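Local coordinates for protein precorrin-6y methylase (Rhodobacter capsulatus, PDB 3NJR) that is the C-terminal domain of a cobalamin-biosynthesis methyltransferase, binds S-adenosyl-L-homocysteine, and probably methylates precorrin-6Y with S-adenosyl-L-methionine as the methyl donor, at residues W60-G65 with D138-W143. Numbering follows the deposited sequence.
Sequences WDIGGG and DRLWEW. With SAH (S-adenosyl-L-homocysteine), chain C.
Leu140 bridges Trp60 and Ile62 with a single methyl group, CD2. From helix 134-143 this methyl comes to the rim of the Trp60 indole, near the ring plane, where CZ3 lies 4.3 Å from Leu140 CD2. It meets Ile62 end to end, with Ile62 CD1 4.4 Å from the same Leu140 CD2. Contact is thus light and wholly apolar, burying 128 Å² between segments whose closest CA atoms, those of Trp60 and Leu140, stand 10.8 Å apart. Both strand residues direct their side chains to the helix, whereas the Leu140 side chain leaves its helix obliquely to the strand and only its branched end turns in toward it. Strand 58-62 is the first strand, in the interior of a class I, Rossmann-like methyltransferase sheet of order 3-2-1-4-5-7-6, and helix 134-143 packs on one side of it. Strand 125-128 lies next to strand 58-62 and adds Val126 beside Trp60 and Ile62, and Ile128 against Leu140. The two branches of Ile62 divide the work: CG1 carries CD1 to the helix, while CG2, anti to the backbone N, sits 4.0 Å from C2 of the S-adenosyl-L-homocysteine adenine. Beyond Ile62 the chain turns into the glycine-rich loop 63-65, which runs along the ligand; Gly63 CA approaches adenine N3 to 3.2 Å, and Gly65 CA lies 3.4 Å from the ribose O3'.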
# COMPACT_ATOMS: atom_id res chain seq x y z
N TRP A 60 1.30 -31.14 2.16
CA TRP A 60 0.41 -31.18 1.01
C TRP A 60 0.53 -29.83 0.36
O TRP A 60 0.24 -28.82 0.99
CB TRP A 60 -1.05 -31.43 1.45
CG TRP A 60 -1.37 -32.87 1.73
CD1 TRP A 60 -0.49 -33.92 1.73
CD2 TRP A 60 -2.64 -33.42 2.07
NE1 TRP A 60 -1.14 -35.07 2.04
CE2 TRP A 60 -2.47 -34.80 2.26
CE3 TRP A 60 -3.93 -32.87 2.26
CZ2 TRP A 60 -3.53 -35.66 2.62
CZ3 TRP A 60 -4.97 -33.71 2.61
CH2 TRP A 60 -4.77 -35.09 2.78
N ASP A 61 0.96 -29.79 -0.90
CA ASP A 61 1.04 -28.54 -1.65
C ASP A 61 -0.04 -28.57 -2.72
O ASP A 61 0.13 -29.19 -3.76
CB ASP A 61 2.45 -28.35 -2.26
CG ASP A 61 2.57 -27.13 -3.21
OD1 ASP A 61 1.55 -26.39 -3.46
OD2 ASP A 61 3.70 -26.90 -3.74
N ILE A 62 -1.16 -27.91 -2.45
CA ILE A 62 -2.25 -27.88 -3.42
C ILE A 62 -2.07 -26.72 -4.40
O ILE A 62 -1.87 -25.58 -3.99
CB ILE A 62 -3.62 -27.82 -2.73
CG1 ILE A 62 -3.86 -29.10 -1.93
CG2 ILE A 62 -4.72 -27.62 -3.78
CD1 ILE A 62 -4.63 -28.89 -0.66
N GLY A 63 -2.11 -27.04 -5.68
CA GLY A 63 -1.92 -26.02 -6.71
C GLY A 63 -0.45 -25.85 -7.03
O GLY A 63 0.03 -24.72 -7.22
N GLY A 64 0.25 -26.98 -7.11
CA GLY A 64 1.70 -26.99 -7.26
C GLY A 64 2.25 -26.00 -8.26
O GLY A 64 3.21 -25.30 -7.95
N GLY A 65 1.65 -25.92 -9.44
CA GLY A 65 2.16 -25.04 -10.47
C GLY A 65 3.49 -25.58 -10.94
O GLY A 65 3.54 -26.54 -11.71
N ASP A 138 -13.86 -27.23 3.63
CA ASP A 138 -14.75 -28.05 4.48
C ASP A 138 -14.17 -29.46 4.55
O ASP A 138 -14.06 -30.03 5.65
CB ASP A 138 -16.19 -28.08 3.96
CG ASP A 138 -16.84 -26.70 3.92
OD1 ASP A 138 -16.68 -25.94 4.91
OD2 ASP A 138 -17.50 -26.37 2.91
N ARG A 139 -13.79 -29.98 3.39
CA ARG A 139 -13.09 -31.26 3.29
C ARG A 139 -11.76 -31.27 4.08
O ARG A 139 -11.54 -32.16 4.92
CB ARG A 139 -12.89 -31.65 1.81
CG ARG A 139 -13.73 -32.84 1.25
CD ARG A 139 -15.16 -32.98 1.82
NE ARG A 139 -16.10 -32.11 1.12
CZ ARG A 139 -17.12 -31.50 1.71
NH1 ARG A 139 -17.35 -31.64 3.01
NH2 ARG A 139 -17.92 -30.72 0.99
N LEU A 140 -10.90 -30.27 3.88
CA LEU A 140 -9.68 -30.16 4.68
C LEU A 140 -10.05 -30.14 6.15
O LEU A 140 -9.40 -30.80 6.94
CB LEU A 140 -8.84 -28.92 4.34
CG LEU A 140 -8.07 -28.83 3.03
CD1 LEU A 140 -7.40 -27.46 2.90
CD2 LEU A 140 -7.06 -29.94 2.89
N TRP A 141 -11.11 -29.41 6.50
CA TRP A 141 -11.48 -29.32 7.91
C TRP A 141 -11.89 -30.63 8.56
O TRP A 141 -11.62 -30.85 9.75
CB TRP A 141 -12.51 -28.23 8.21
CG TRP A 141 -12.16 -27.62 9.51
CD1 TRP A 141 -12.70 -27.91 10.74
CD2 TRP A 141 -11.08 -26.72 9.75
NE1 TRP A 141 -12.05 -27.20 11.73
CE2 TRP A 141 -11.05 -26.46 11.15
CE3 TRP A 141 -10.14 -26.08 8.92
CZ2 TRP A 141 -10.12 -25.59 11.73
CZ3 TRP A 141 -9.22 -25.22 9.50
CH2 TRP A 141 -9.22 -24.98 10.89
N GLU A 142 -12.54 -31.50 7.77
CA GLU A 142 -12.99 -32.81 8.23
C GLU A 142 -11.86 -33.83 8.30
O GLU A 142 -11.84 -34.67 9.21
CB GLU A 142 -14.07 -33.37 7.30
CG GLU A 142 -15.45 -32.79 7.48
CD GLU A 142 -16.24 -32.73 6.17
OE1 GLU A 142 -15.96 -33.51 5.23
OE2 GLU A 142 -17.16 -31.88 6.07
N TRP A 143 -10.94 -33.75 7.33
CA TRP A 143 -9.89 -34.78 7.17
C TRP A 143 -8.67 -34.64 8.05
O TRP A 143 -8.07 -35.64 8.45
CB TRP A 143 -9.44 -34.84 5.72
CG TRP A 143 -10.54 -35.17 4.78
CD1 TRP A 143 -11.80 -35.60 5.10
CD2 TRP A 143 -10.48 -35.13 3.35
NE1 TRP A 143 -12.53 -35.80 3.97
CE2 TRP A 143 -11.75 -35.53 2.88
CE3 TRP A 143 -9.49 -34.79 2.43
CZ2 TRP A 143 -12.05 -35.62 1.51
CZ3 TRP A 143 -9.79 -34.88 1.06
CH2 TRP A 143 -11.06 -35.28 0.62
N SAH C . 2.71 -22.30 -5.82
CA SAH C . 2.94 -22.29 -7.29
CB SAH C . 2.21 -21.10 -7.92
CG SAH C . 1.17 -21.53 -8.96
SD SAH C . -0.47 -21.24 -8.34
C SAH C . 4.42 -22.27 -7.59
O SAH C . 4.89 -22.68 -8.65
OXT SAH C . 5.24 -21.85 -6.78
C5' SAH C . -1.53 -21.71 -9.68
C4' SAH C . -1.55 -23.22 -9.98
O4' SAH C . -2.54 -23.95 -9.23
C3' SAH C . -1.86 -23.47 -11.45
O3' SAH C . -0.76 -24.15 -12.05
C2' SAH C . -3.09 -24.35 -11.48
O2' SAH C . -3.04 -25.37 -12.49
C1' SAH C . -3.14 -24.94 -10.08
N9 SAH C . -4.53 -25.35 -9.72
C8 SAH C . -5.66 -24.71 -10.06
N7 SAH C . -6.76 -25.35 -9.60
C5 SAH C . -6.34 -26.44 -8.94
C6 SAH C . -6.97 -27.56 -8.19
N6 SAH C . -8.32 -27.60 -8.08
N1 SAH C . -6.18 -28.51 -7.63
C2 SAH C . -4.84 -28.46 -7.74
N3 SAH C . -4.20 -27.48 -8.41
C4 SAH C . -4.87 -26.45 -9.01